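Local coordinates for protein ACDH-11, isoform b (Caenorhabditis elegans, PDB 4Y9J) that belongs to the acyl-CoA dehydrogenase family and binds flavin-adenine dinucleotide together with the undecanethioate ligand UCC, at residues D90-C95 with S225-D230; S143-M148 with K281-A286; F255-R260 with N267-V272. All coordinates share one frame; numbering follows the deposited sequence.

Contact 1: D90-C95 with S225-D230; sequences DKLIVC and SAVDAD. With FAD (flavin-adenine dinucleotide), chain E.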
loop_
_atom_site.group_PDB
_atom_site.type_symbol
_atom_site.label_atom_id
_atom_site.label_comp_id
_atom_site.label_asym_id
_atom_site.label_seq_id
_atom_site.Cartn_x
_atom_site.Cartn_y
_atom_site.Cartn_z
ATOM N N ASP B 90 4.735 10.150 17.696
ATOM C CA ASP B 90 3.776 10.900 16.892
ATOM C C ASP B 90 4.490 11.512 15.659
ATOM O O ASP B 90 4.418 12.700 15.374
ATOM C CB ASP B 90 3.115 11.980 17.769
ATOM C CG ASP B 90 2.172 11.393 18.899
ATOM O OD1 ASP B 90 1.086 11.120 18.553
ATOM O OD2 ASP B 90 2.488 11.241 20.124
ATOM N N LYS B 91 5.171 10.689 14.908
ATOM C CA LYS B 91 5.946 11.241 13.798
ATOM C C LYS B 91 5.039 11.411 12.587
ATOM O O LYS B 91 4.445 10.438 12.112
ATOM C CB LYS B 91 7.133 10.329 13.482
ATOM C CG LYS B 91 7.937 10.826 12.284
ATOM C CD LYS B 91 9.331 10.230 12.224
ATOM C CE LYS B 91 9.227 8.985 11.384
ATOM N NZ LYS B 91 10.573 8.365 11.181
ATOM N N LEU B 92 4.930 12.641 12.104
ATOM C CA LEU B 92 4.159 12.932 10.892
ATOM C C LEU B 92 5.114 12.930 9.733
ATOM O O LEU B 92 6.131 13.637 9.783
ATOM C CB LEU B 92 3.560 14.304 11.075
ATOM C CG LEU B 92 2.615 14.787 10.012
ATOM C CD1 LEU B 92 1.359 13.935 9.989
ATOM C CD2 LEU B 92 2.240 16.237 10.294
ATOM N N ILE B 93 4.840 12.116 8.723
ATOM C CA ILE B 93 5.659 11.991 7.554
ATOM C C ILE B 93 4.960 12.654 6.396
ATOM O O ILE B 93 3.899 12.195 5.958
ATOM C CB ILE B 93 5.932 10.550 7.230
ATOM C CG1 ILE B 93 6.734 9.888 8.396
ATOM C CG2 ILE B 93 6.765 10.464 5.950
ATOM C CD1 ILE B 93 6.585 8.383 8.412
ATOM N N VAL B 94 5.491 13.779 5.938
ATOM C CA VAL B 94 4.848 14.508 4.812
ATOM C C VAL B 94 5.876 14.656 3.692
ATOM O O VAL B 94 7.085 14.736 3.956
ATOM C CB VAL B 94 4.188 15.856 5.152
ATOM C CG1 VAL B 94 3.438 15.854 6.472
ATOM C CG2 VAL B 94 5.181 16.929 5.156
ATOM N N CYS B 95 5.410 14.677 2.473
ATOM C CA CYS B 95 6.308 14.696 1.330
ATOM C C CYS B 95 7.097 16.013 1.268
ATOM O O CYS B 95 6.667 17.033 1.799
ATOM C CB CYS B 95 5.580 14.462 0.036
ATOM S SG CYS B 95 4.470 15.697 -0.588
ATOM N N SER B 225 -6.686 20.139 10.934
ATOM C CA SER B 225 -5.954 20.203 9.706
ATOM C C SER B 225 -4.621 20.953 9.816
ATOM O O SER B 225 -4.459 21.836 10.630
ATOM C CB SER B 225 -6.827 20.835 8.623
ATOM O OG SER B 225 -7.879 19.973 8.264
ATOM N N ALA B 226 -3.649 20.520 8.999
ATOM C CA ALA B 226 -2.302 21.108 8.935
ATOM C C ALA B 226 -1.634 21.014 10.271
ATOM O O ALA B 226 -1.127 22.010 10.824
ATOM C CB ALA B 226 -2.354 22.550 8.442
ATOM N N VAL B 227 -1.601 19.793 10.832
ATOM C CA VAL B 227 -0.858 19.556 12.082
ATOM C C VAL B 227 0.686 19.636 11.966
ATOM O O VAL B 227 1.372 19.529 12.955
ATOM C CB VAL B 227 -1.268 18.201 12.763
ATOM C CG1 VAL B 227 -2.577 18.322 13.470
ATOM C CG2 VAL B 227 -1.308 17.077 11.809
ATOM N N ASP B 228 1.190 19.847 10.761
ATOM C CA ASP B 228 2.545 20.270 10.531
ATOM C C ASP B 228 2.745 21.829 10.832
ATOM O O ASP B 228 3.883 22.322 10.684
ATOM C CB ASP B 228 2.923 20.041 9.091
ATOM C CG ASP B 228 2.022 20.788 8.150
ATOM O OD1 ASP B 228 0.771 20.597 8.163
ATOM O OD2 ASP B 228 2.530 21.584 7.348
ATOM N N ALA B 229 1.682 22.536 11.205
ATOM C CA ALA B 229 1.776 23.988 11.474
ATOM C C ALA B 229 2.568 24.281 12.765
ATOM O O ALA B 229 2.877 23.358 13.541
ATOM C CB ALA B 229 0.414 24.550 11.630
ATOM N N ASP B 230 2.908 25.548 12.985
ATOM C CA ASP B 230 3.712 25.919 14.129
ATOM C C ASP B 230 2.909 26.316 15.343
ATOM O O ASP B 230 3.363 26.118 16.478
ATOM C CB ASP B 230 4.670 27.027 13.701
ATOM C CG ASP B 230 5.416 26.638 12.449
ATOM O OD1 ASP B 230 6.392 25.899 12.634
ATOM O OD2 ASP B 230 4.953 26.979 11.294
HETATM P PA FAD E . -22.755 18.829 11.931
HETATM O O1A FAD E . -23.042 20.227 12.477
HETATM O O2A FAD E . -22.928 17.638 12.888
HETATM O O5B FAD E . -23.803 18.477 10.753
HETATM C C5B FAD E . -23.888 19.342 9.626
HETATM C C4B FAD E . -25.302 19.277 9.121
HETATM O O4B FAD E . -26.121 19.725 10.223
HETATM C C3B FAD E . -25.562 20.140 7.928
HETATM O O3B FAD E . -26.786 19.734 7.207
HETATM C C2B FAD E . -25.950 21.421 8.643
HETATM O O2B FAD E . -26.682 22.310 7.784
HETATM C C1B FAD E . -26.830 20.866 9.788
HETATM N N9A FAD E . -27.030 21.860 10.859
HETATM C C8A FAD E . -26.139 22.197 11.844
HETATM N N7A FAD E . -26.658 23.203 12.608
HETATM C C5A FAD E . -27.915 23.477 12.138
HETATM C C6A FAD E . -28.990 24.407 12.493
HETATM N N6A FAD E . -28.844 25.243 13.560
HETATM N N1A FAD E . -30.111 24.372 11.730
HETATM C C2A FAD E . -30.238 23.561 10.674
HETATM N N3A FAD E . -29.309 22.684 10.294
HETATM C C4A FAD E . -28.148 22.604 10.986
HETATM N N1 FAD E . -12.595 21.856 11.972
HETATM C C2 FAD E . -11.623 22.472 12.710
HETATM O O2 FAD E . -11.994 23.109 13.730
HETATM N N3 FAD E . -10.380 22.535 12.369
HETATM C C4 FAD E . -9.845 21.959 11.318
HETATM O O4 FAD E . -8.662 22.034 11.071
HETATM C C4X FAD E . -10.835 21.229 10.448
HETATM N N5 FAD E . -10.317 20.475 9.380
HETATM C C5X FAD E . -11.344 19.813 8.651
HETATM C C6 FAD E . -10.868 19.090 7.516
HETATM C C7 FAD E . -11.836 18.414 6.700
HETATM C C7M FAD E . -11.278 17.712 5.504
HETATM C C8 FAD E . -13.225 18.425 7.110
HETATM C C8M FAD E . -14.263 17.675 6.259
HETATM C C9 FAD E . -13.696 19.123 8.216
HETATM C C9A FAD E . -12.751 19.818 9.040
HETATM N N10 FAD E . -13.189 20.474 10.157
HETATM C C10 FAD E . -12.204 21.169 10.901
HETATM C "C1'" FAD E . -14.536 20.402 10.597
HETATM C "C2'" FAD E . -15.620 21.252 9.923
HETATM O "O2'" FAD E . -15.573 22.608 10.322
HETATM C "C3'" FAD E . -16.979 20.657 10.280
HETATM O "O3'" FAD E . -16.995 19.398 9.655
HETATM C "C4'" FAD E . -18.114 21.550 9.814
HETATM O "O4'" FAD E . -18.088 22.821 10.467
HETATM C "C5'" FAD E . -19.469 20.860 10.012
HETATM O "O5'" FAD E . -19.659 20.533 11.450
HETATM P P FAD E . -19.896 18.934 11.835
HETATM O O1P FAD E . -18.875 18.146 11.115
HETATM O O2P FAD E . -20.032 18.859 13.335
HETATM O O3P FAD E . -21.367 18.656 11.173
#

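Contact 2: S143-M148 with K281-A286; sequences SCPMAM and KQLPTA. With UCC (S-{(3S,5R,9R)-1-[(2R,3S,4R,5R)-5-(6-amino-9H-purin-9-yl)-4-hydroxy-3-(phosphonooxy)tetrahydrofuran-2-yl]-3,5,9-trihydroxy-8,8-dimethyl-3,5-dioxido-10,14-dioxo-2,4,6-trioxa-11,15-diaza-3lambda~5~,5lambda~5~-diphosphaheptadecan-17-yl} undecanethioate), chain F.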
loop_
_atom_site.group_PDB
_atom_site.type_symbol
_atom_site.label_atom_id
_atom_site.label_comp_id
_atom_site.label_asym_id
_atom_site.label_seq_id
_atom_site.Cartn_x
_atom_site.Cartn_y
_atom_site.Cartn_z
ATOM N N SER B 143 -3.316 25.748 0.237
ATOM C CA SER B 143 -4.321 26.714 0.452
ATOM C C SER B 143 -4.946 26.669 1.817
ATOM O O SER B 143 -5.387 27.697 2.301
ATOM C CB SER B 143 -5.419 26.535 -0.616
ATOM O OG SER B 143 -5.744 25.117 -0.692
ATOM N N CYS B 144 -5.116 25.490 2.425
ATOM C CA CYS B 144 -5.748 25.407 3.734
ATOM C C CYS B 144 -4.926 26.044 4.867
ATOM O O CYS B 144 -5.394 27.006 5.502
ATOM C CB CYS B 144 -6.172 23.966 4.009
ATOM S SG CYS B 144 -6.481 23.573 5.705
ATOM N N PRO B 145 -3.674 25.643 5.056
ATOM C CA PRO B 145 -2.907 26.373 6.038
ATOM C C PRO B 145 -2.696 27.844 5.666
ATOM O O PRO B 145 -2.577 28.646 6.578
ATOM C CB PRO B 145 -1.590 25.625 6.125
ATOM C CG PRO B 145 -1.562 24.778 4.898
ATOM C CD PRO B 145 -2.969 24.426 4.616
ATOM N N MET B 146 -2.676 28.222 4.375
ATOM C CA MET B 146 -2.565 29.662 4.075
ATOM C C MET B 146 -3.817 30.412 4.602
ATOM O O MET B 146 -3.685 31.520 5.148
ATOM C CB MET B 146 -2.354 29.931 2.587
ATOM C CG MET B 146 -1.033 29.453 2.038
ATOM S SD MET B 146 0.337 30.283 2.903
ATOM C CE MET B 146 1.176 29.031 3.775
ATOM N N ALA B 147 -4.987 29.819 4.463
ATOM C CA ALA B 147 -6.221 30.437 4.977
ATOM C C ALA B 147 -6.153 30.679 6.478
ATOM O O ALA B 147 -6.473 31.760 6.949
ATOM C CB ALA B 147 -7.437 29.636 4.657
ATOM N N MET B 148 -5.787 29.628 7.191
ATOM C CA MET B 148 -5.727 29.650 8.614
ATOM C C MET B 148 -4.625 30.575 9.118
ATOM O O MET B 148 -4.798 31.155 10.184
ATOM C CB MET B 148 -5.557 28.277 9.181
ATOM C CG MET B 148 -6.768 27.427 8.979
ATOM S SD MET B 148 -6.691 25.796 9.759
ATOM C CE MET B 148 -5.303 25.087 8.990
ATOM N N LYS B 281 -6.644 15.011 0.375
ATOM C CA LYS B 281 -5.787 13.938 0.821
ATOM C C LYS B 281 -4.297 14.397 1.023
ATOM O O LYS B 281 -3.569 13.760 1.763
ATOM C CB LYS B 281 -5.826 12.722 -0.195
ATOM C CG LYS B 281 -7.160 12.008 -0.271
ATOM C CD LYS B 281 -7.056 10.727 -1.164
ATOM C CE LYS B 281 -8.311 9.868 -1.133
ATOM N NZ LYS B 281 -8.433 9.268 0.206
ATOM N N GLN B 282 -3.914 15.452 0.348
ATOM C CA GLN B 282 -2.618 16.072 0.468
ATOM C C GLN B 282 -2.367 16.602 1.869
ATOM O O GLN B 282 -1.210 16.632 2.336
ATOM C CB GLN B 282 -2.435 17.258 -0.521
ATOM C CG GLN B 282 -2.942 17.061 -1.953
ATOM C CD GLN B 282 -4.425 17.412 -2.122
ATOM O OE1 GLN B 282 -5.226 17.364 -1.198
ATOM N NE2 GLN B 282 -4.762 17.755 -3.301
ATOM N N LEU B 283 -3.440 17.073 2.487
ATOM C CA LEU B 283 -3.413 17.805 3.758
ATOM C C LEU B 283 -3.417 16.860 4.971
ATOM O O LEU B 283 -4.295 16.007 5.072
ATOM C CB LEU B 283 -4.658 18.709 3.762
ATOM C CG LEU B 283 -5.014 19.389 5.047
ATOM C CD1 LEU B 283 -4.069 20.539 5.286
ATOM C CD2 LEU B 283 -6.416 19.978 4.892
ATOM N N PRO B 284 -2.506 17.043 5.939
ATOM C CA PRO B 284 -2.643 16.128 7.070
ATOM C C PRO B 284 -3.710 16.618 8.034
ATOM O O PRO B 284 -3.582 17.735 8.543
ATOM C CB PRO B 284 -1.296 16.191 7.733
ATOM C CG PRO B 284 -0.646 17.401 7.180
ATOM C CD PRO B 284 -1.219 17.725 5.900
ATOM N N THR B 285 -4.761 15.879 8.196
ATOM C CA THR B 285 -5.818 16.251 9.145
ATOM C C THR B 285 -5.866 15.160 10.179
ATOM O O THR B 285 -6.078 13.983 9.874
ATOM C CB THR B 285 -7.186 16.440 8.431
ATOM O OG1 THR B 285 -7.111 17.452 7.410
ATOM C CG2 THR B 285 -8.305 16.716 9.417
ATOM N N ALA B 286 -5.696 15.531 11.445
ATOM C CA ALA B 286 -5.636 14.577 12.544
ATOM C C ALA B 286 -6.730 14.736 13.535
ATOM O O ALA B 286 -7.412 15.788 13.617
ATOM C CB ALA B 286 -4.278 14.764 13.269
HETATM O OA1 UCC F . -13.426 23.881 9.218
HETATM C CA1 UCC F . -12.355 24.399 9.722
HETATM C CA2 UCC F . -10.940 24.436 9.131
HETATM C CA3 UCC F . -10.736 24.160 7.674
HETATM C CA4 UCC F . -9.685 25.130 7.038
HETATM C CA5 UCC F . -10.391 26.073 6.055
HETATM C CA6 UCC F . -9.601 26.249 4.805
HETATM C CA7 UCC F . -10.295 27.183 3.826
HETATM C CA8 UCC F . -9.195 27.273 2.846
HETATM C CA9 UCC F . -9.448 27.134 1.444
HETATM C C10 UCC F . -8.844 25.946 0.841
HETATM C C11 UCC F . -10.076 25.185 0.375
HETATM S S UCC F . -12.245 25.138 11.219
HETATM C CP1 UCC F . -13.886 25.068 12.032
HETATM C CP2 UCC F . -14.985 25.790 11.316
HETATM N NP1 UCC F . -16.197 25.944 12.147
HETATM C CP3 UCC F . -17.118 26.815 11.733
HETATM O OP1 UCC F . -17.083 27.402 10.651
HETATM C CP4 UCC F . -18.236 27.136 12.703
HETATM C CP5 UCC F . -19.587 26.955 11.996
HETATM N NP2 UCC F . -20.546 27.474 12.963
HETATM C CP6 UCC F . -20.853 28.762 13.106
HETATM O OP2 UCC F . -20.440 29.640 12.360
HETATM C CP8 UCC F . -21.862 29.053 14.198
HETATM O OP3 UCC F . -22.853 29.992 13.679
HETATM C CPB UCC F . -21.346 29.775 15.419
HETATM C CP7 UCC F . -20.386 30.961 15.239
HETATM C CP9 UCC F . -20.170 28.794 15.849
HETATM C CPA UCC F . -22.173 29.533 16.701
HETATM O O7 UCC F . -21.551 30.218 17.817
HETATM P P2 UCC F . -22.426 30.587 19.129
HETATM O O21 UCC F . -21.541 31.240 20.179
HETATM O O22 UCC F . -23.329 29.374 19.395
HETATM O O6 UCC F . -23.437 31.678 18.469
HETATM P P1 UCC F . -23.606 33.223 18.818
HETATM O O11 UCC F . -24.016 33.463 20.264
HETATM O O12 UCC F . -24.494 33.708 17.712
HETATM O "O5'" UCC F . -22.043 33.746 18.558
HETATM C "C5'" UCC F . -21.284 34.332 19.645
HETATM C "C4'" UCC F . -20.713 35.711 19.261
HETATM C "C3'" UCC F . -21.825 36.699 18.920
HETATM O "O3'" UCC F . -21.319 37.953 19.301
HETATM P P3 UCC F . -21.970 38.811 20.457
HETATM O O33 UCC F . -21.019 39.983 20.553
HETATM O O32 UCC F . -21.811 37.960 21.695
HETATM O O31 UCC F . -23.409 39.090 19.954
HETATM C "C2'" UCC F . -21.970 36.664 17.405
HETATM O "O2'" UCC F . -22.339 37.901 16.798
HETATM O "O4'" UCC F . -19.904 35.590 18.072
HETATM C "C1'" UCC F . -20.503 36.382 17.054
HETATM N N9 UCC F . -20.267 35.779 15.734
HETATM C C4 UCC F . -19.724 36.465 14.735
HETATM N N3 UCC F . -19.201 37.706 14.586
HETATM C C8 UCC F . -20.616 34.532 15.339
HETATM N N7 UCC F . -20.250 34.372 14.054
HETATM C C5 UCC F . -19.684 35.521 13.621
HETATM C C6 UCC F . -19.033 36.002 12.373
HETATM N N6 UCC F . -18.963 35.172 11.301
HETATM N N1 UCC F . -18.596 37.302 12.334
HETATM C C2 UCC F . -18.685 38.109 13.411
#

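Contact 3: F255-R260 with N267-V272; sequences FLLKIR and NGIQMV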
loop_
_atom_site.group_PDB
_atom_site.type_symbol
_atom_site.label_atom_id
_atom_site.label_comp_id
_atom_site.label_asym_id
_atom_site.label_seq_id
_atom_site.Cartn_x
_atom_site.Cartn_y
_atom_site.Cartn_z
ATOM N N PHE B 255 -7.608 30.613 22.896
ATOM C CA PHE B 255 -6.238 30.290 23.271
ATOM C C PHE B 255 -5.350 30.202 22.075
ATOM O O PHE B 255 -5.761 29.771 20.984
ATOM C CB PHE B 255 -6.133 28.943 24.039
ATOM C CG PHE B 255 -6.844 28.943 25.347
ATOM C CD1 PHE B 255 -8.203 28.721 25.394
ATOM C CD2 PHE B 255 -6.175 29.201 26.511
ATOM C CE1 PHE B 255 -8.886 28.756 26.595
ATOM C CE2 PHE B 255 -6.852 29.224 27.748
ATOM C CZ PHE B 255 -8.217 28.996 27.773
ATOM N N LEU B 256 -4.114 30.540 22.315
ATOM C CA LEU B 256 -3.051 30.458 21.327
ATOM C C LEU B 256 -1.998 29.539 21.886
ATOM O O LEU B 256 -1.601 29.741 23.044
ATOM C CB LEU B 256 -2.395 31.837 21.059
ATOM C CG LEU B 256 -1.223 31.858 20.061
ATOM C CD1 LEU B 256 -1.636 31.534 18.643
ATOM C CD2 LEU B 256 -0.503 33.229 20.121
ATOM N N LEU B 257 -1.558 28.565 21.081
ATOM C CA LEU B 257 -0.486 27.655 21.484
ATOM C C LEU B 257 0.489 27.293 20.418
ATOM O O LEU B 257 0.171 27.376 19.208
ATOM C CB LEU B 257 -1.012 26.372 22.114
ATOM C CG LEU B 257 -1.687 25.314 21.252
ATOM C CD1 LEU B 257 -1.599 23.943 21.889
ATOM C CD2 LEU B 257 -3.100 25.611 21.022
ATOM N N LYS B 258 1.692 26.911 20.867
ATOM C CA LYS B 258 2.701 26.322 20.009
ATOM C C LYS B 258 2.451 24.805 19.950
ATOM O O LYS B 258 2.230 24.205 20.989
ATOM C CB LYS B 258 4.125 26.559 20.500
ATOM C CG LYS B 258 4.702 27.878 20.058
ATOM C CD LYS B 258 6.105 28.016 20.535
ATOM C CE LYS B 258 7.117 27.257 19.663
ATOM N NZ LYS B 258 7.084 27.634 18.241
ATOM N N ILE B 259 2.486 24.237 18.755
ATOM C CA ILE B 259 2.141 22.828 18.550
ATOM C C ILE B 259 3.302 21.972 19.081
ATOM O O ILE B 259 3.093 20.904 19.693
ATOM C CB ILE B 259 1.801 22.574 17.086
ATOM C CG1 ILE B 259 0.524 23.357 16.735
ATOM C CG2 ILE B 259 1.574 21.080 16.791
ATOM C CD1 ILE B 259 0.073 23.192 15.279
ATOM N N ARG B 260 4.525 22.437 18.887
ATOM C CA ARG B 260 5.735 21.705 19.285
ATOM C C ARG B 260 6.615 22.583 20.115
ATOM O O ARG B 260 6.648 23.786 19.935
ATOM C CB ARG B 260 6.516 21.182 18.061
ATOM C CG ARG B 260 5.714 20.153 17.264
ATOM C CD ARG B 260 6.397 19.645 15.939
ATOM N NE ARG B 260 5.460 18.729 15.288
ATOM C CZ ARG B 260 4.383 19.094 14.560
ATOM N NH1 ARG B 260 4.120 20.373 14.238
ATOM N NH2 ARG B 260 3.565 18.118 14.122
ATOM N N ASN B 267 3.523 19.471 22.118
ATOM C CA ASN B 267 3.178 20.184 23.326
ATOM C C ASN B 267 1.896 19.606 23.995
ATOM O O ASN B 267 0.841 20.130 23.788
ATOM C CB ASN B 267 3.030 21.726 23.012
ATOM C CG ASN B 267 2.417 22.543 24.134
ATOM O OD1 ASN B 267 2.482 22.229 25.312
ATOM N ND2 ASN B 267 1.775 23.640 23.734
ATOM N N GLY B 268 2.036 18.578 24.844
ATOM C CA GLY B 268 0.906 17.945 25.558
ATOM C C GLY B 268 -0.140 17.320 24.585
ATOM O O GLY B 268 -1.325 17.321 24.889
ATOM N N ILE B 269 0.255 16.900 23.383
ATOM C CA ILE B 269 -0.653 16.512 22.357
ATOM C C ILE B 269 -0.234 15.152 21.833
ATOM O O ILE B 269 0.946 14.879 21.732
ATOM C CB ILE B 269 -0.579 17.493 21.149
ATOM C CG1 ILE B 269 -1.135 18.864 21.539
ATOM C CG2 ILE B 269 -1.235 16.970 19.886
ATOM C CD1 ILE B 269 -0.564 19.972 20.646
ATOM N N GLN B 270 -1.214 14.312 21.536
ATOM C CA GLN B 270 -0.990 13.051 20.836
ATOM C C GLN B 270 -1.883 13.029 19.640
ATOM O O GLN B 270 -3.076 13.508 19.704
ATOM C CB GLN B 270 -1.314 11.828 21.725
ATOM C CG GLN B 270 -0.173 11.452 22.647
ATOM C CD GLN B 270 -0.483 10.166 23.406
ATOM O OE1 GLN B 270 -1.509 9.582 23.209
ATOM N NE2 GLN B 270 0.354 9.806 24.283
ATOM N N MET B 271 -1.366 12.560 18.525
ATOM C CA MET B 271 -2.177 12.469 17.357
ATOM C C MET B 271 -2.784 11.065 17.330
ATOM O O MET B 271 -2.087 10.032 17.163
ATOM C CB MET B 271 -1.358 12.710 16.115
ATOM C CG MET B 271 -0.592 14.042 16.027
ATOM S SD MET B 271 0.045 14.316 14.342
ATOM C CE MET B 271 1.112 15.685 14.738
ATOM N N VAL B 272 -4.077 10.995 17.464
ATOM C CA VAL B 272 -4.744 9.706 17.558
ATOM C C VAL B 272 -4.717 8.985 16.231
ATOM O O VAL B 272 -4.456 7.779 16.223
ATOM C CB VAL B 272 -6.196 9.863 18.105
ATOM C CG1 VAL B 272 -6.902 8.508 18.173
ATOM C CG2 VAL B 272 -6.172 10.487 19.482
#

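Contact 1: D90-C95 with S225-D230
The carboxylate oxygen OD2 of D228 is gripped twice, by a salt bridge from K102 NZ and a hydrogen bond from W98 NE1, while CB of the same residue meets L92 CD2 at 4.0 Å. With chi1 near +59°, D228 CG lies between its backbone N and carbonyl carbon, and the polar end turns to those two partners instead of to L92. The leucine is the sole side chain that strand 88-93 of the N-terminal domain sends onto this loop between strands 214-225 and 231-238 of the middle domain. Its CG stands anti to the backbone N (chi1 -175°), which carries CD2 to the backbone N of D228 at 3.8 Å and to V227 CG2 at 3.9 Å. The L92 and V227 side chains cross at about a right angle and touch methyl to methyl. The loop offers this surface because A226 to A229 form a type I beta turn, closed by A229 N to A226 O at 2.9 Å.

Just before the turn lies the flavin site of this acyl-CoA dehydrogenase-family fold. S225 N donates to FAD O4 at 2.7 Å and 170°, and S225 OG donates to FAD N5, also at 2.7 Å, so one residue bonds two isoalloxazine atoms. R341 and Q348 of the second subunit also bind this FAD.

No hydrogen bond joins the two segments. The chemistry therefore implies a division: strand and turn meet through apolar contact, carried by one leucine methyl, while the aspartate charge, probably stabilised by K102, and the flavin bonds are directed to other partners.

Contact 2: S143-M148 with K281-A286
This is a buried apolar contact between the first turn of helix 143-158, in the N-terminal region, and the loop leading into strand 285-298 of the middle domain. The evidence is in the partners: the segments share no hydrogen bond, and the side chains that meet are those of C144, P145 and L283. L283 puts both branches to use. Its CD2 lies 3.7 Å from C144 SG and 4.1 Å from C144 CB, whereas CD1 is 3.9 Å from C144 SG and also reaches P145 CD, at 4.1 Å. Both methyls of the fork thus flank the sulfur, one of them touching the proline ring as well, and the P145 and L283 side chains slide past each other in opposite directions. C144 answers with SG turned anti to its own backbone N (chi1 162°), toward the leucine.

The same sulfur serves a second neighbour, lying 3.8 Å from UCC CA4, so C144 is shared between the domain packing and the ligand pocket. The undecanethioate chain lies along the helix face made by S143, C144 and A147: A147 CB is 3.5 Å from UCC CA8, and S143 OG is 3.6 Å from UCC C10 near the end of the tail. M148 adds its sulfur, SD, close to UCC CA4. P145, being in the first turn, has no earlier helical carbonyl to bond, so its missing N-H costs the helix nothing.

On the strand side, K277 NZ binds both L283 O and T285 OG1, and T285 also touches FAD. Helix 96-107 closes over the junction through W98, which packs on P145, L283 and P284 alike, while strand 214-225 brings S225 against both C144 and L283.

Contact 3: F255-R260 with N267-V272
N267 points its carboxamide at the end of strand 252-258, and ND2 donates to K258 O at 2.8 Å. The acceptor lies in the amide plane, and the donor sits nearly along the C=O axis, so both groups are well aligned. CG anti to the N267 backbone N (chi1 169°) swings the amide there, while the backbone N itself bonds I259 O, also at 2.8 Å, with the donor tilted 29° from the carbonyl plane. One residue thus takes two consecutive carbonyls. ND2 has a further acceptor in I294 O, on strand 285-298.

Strand 285-298 pairs antiparallel with both 252-258 and 269-274 in the middle-domain beta sheet, while the touching parts of the two segments run 75° apart instead of side by side.

L257 crosses the N267 side chain at a slant, its CD1 3.9 Å from ND2 and 4.3 Å from I269 CD1. The isoleucine methyl also lies 3.9 Å from I259 O. Farther along, the extended R260 and M271 side chains meet at about a right angle, M271 CE lying 3.5 Å from R260 NH2, obliquely to the guanidinium, whose NH2 bonds V227 O.

All three touching residues of contact 2 are buried, whereas contacts 1 and 3 are partly buried; its centre lies about 12 Å from the centre of the chain, theirs about 22 and 25 Å. Contacts 1 and 2 join the N-terminal region to the middle domain with no hydrogen bond between segments; contact 3, within the middle domain, adds two hydrogen bonds to its apolar packing. Contact 1 meets contact 2 through A226 N and P284 O, and contact 3 through D90 OD1 and M271 N, each pair 2.8 Å apart. Strand 285-298 is common to the surroundings of contacts 2 and 3, which do not touch. UCC touches C144 of contact 2 itself; FAD bonds S225, beside the touching residues of contact 1.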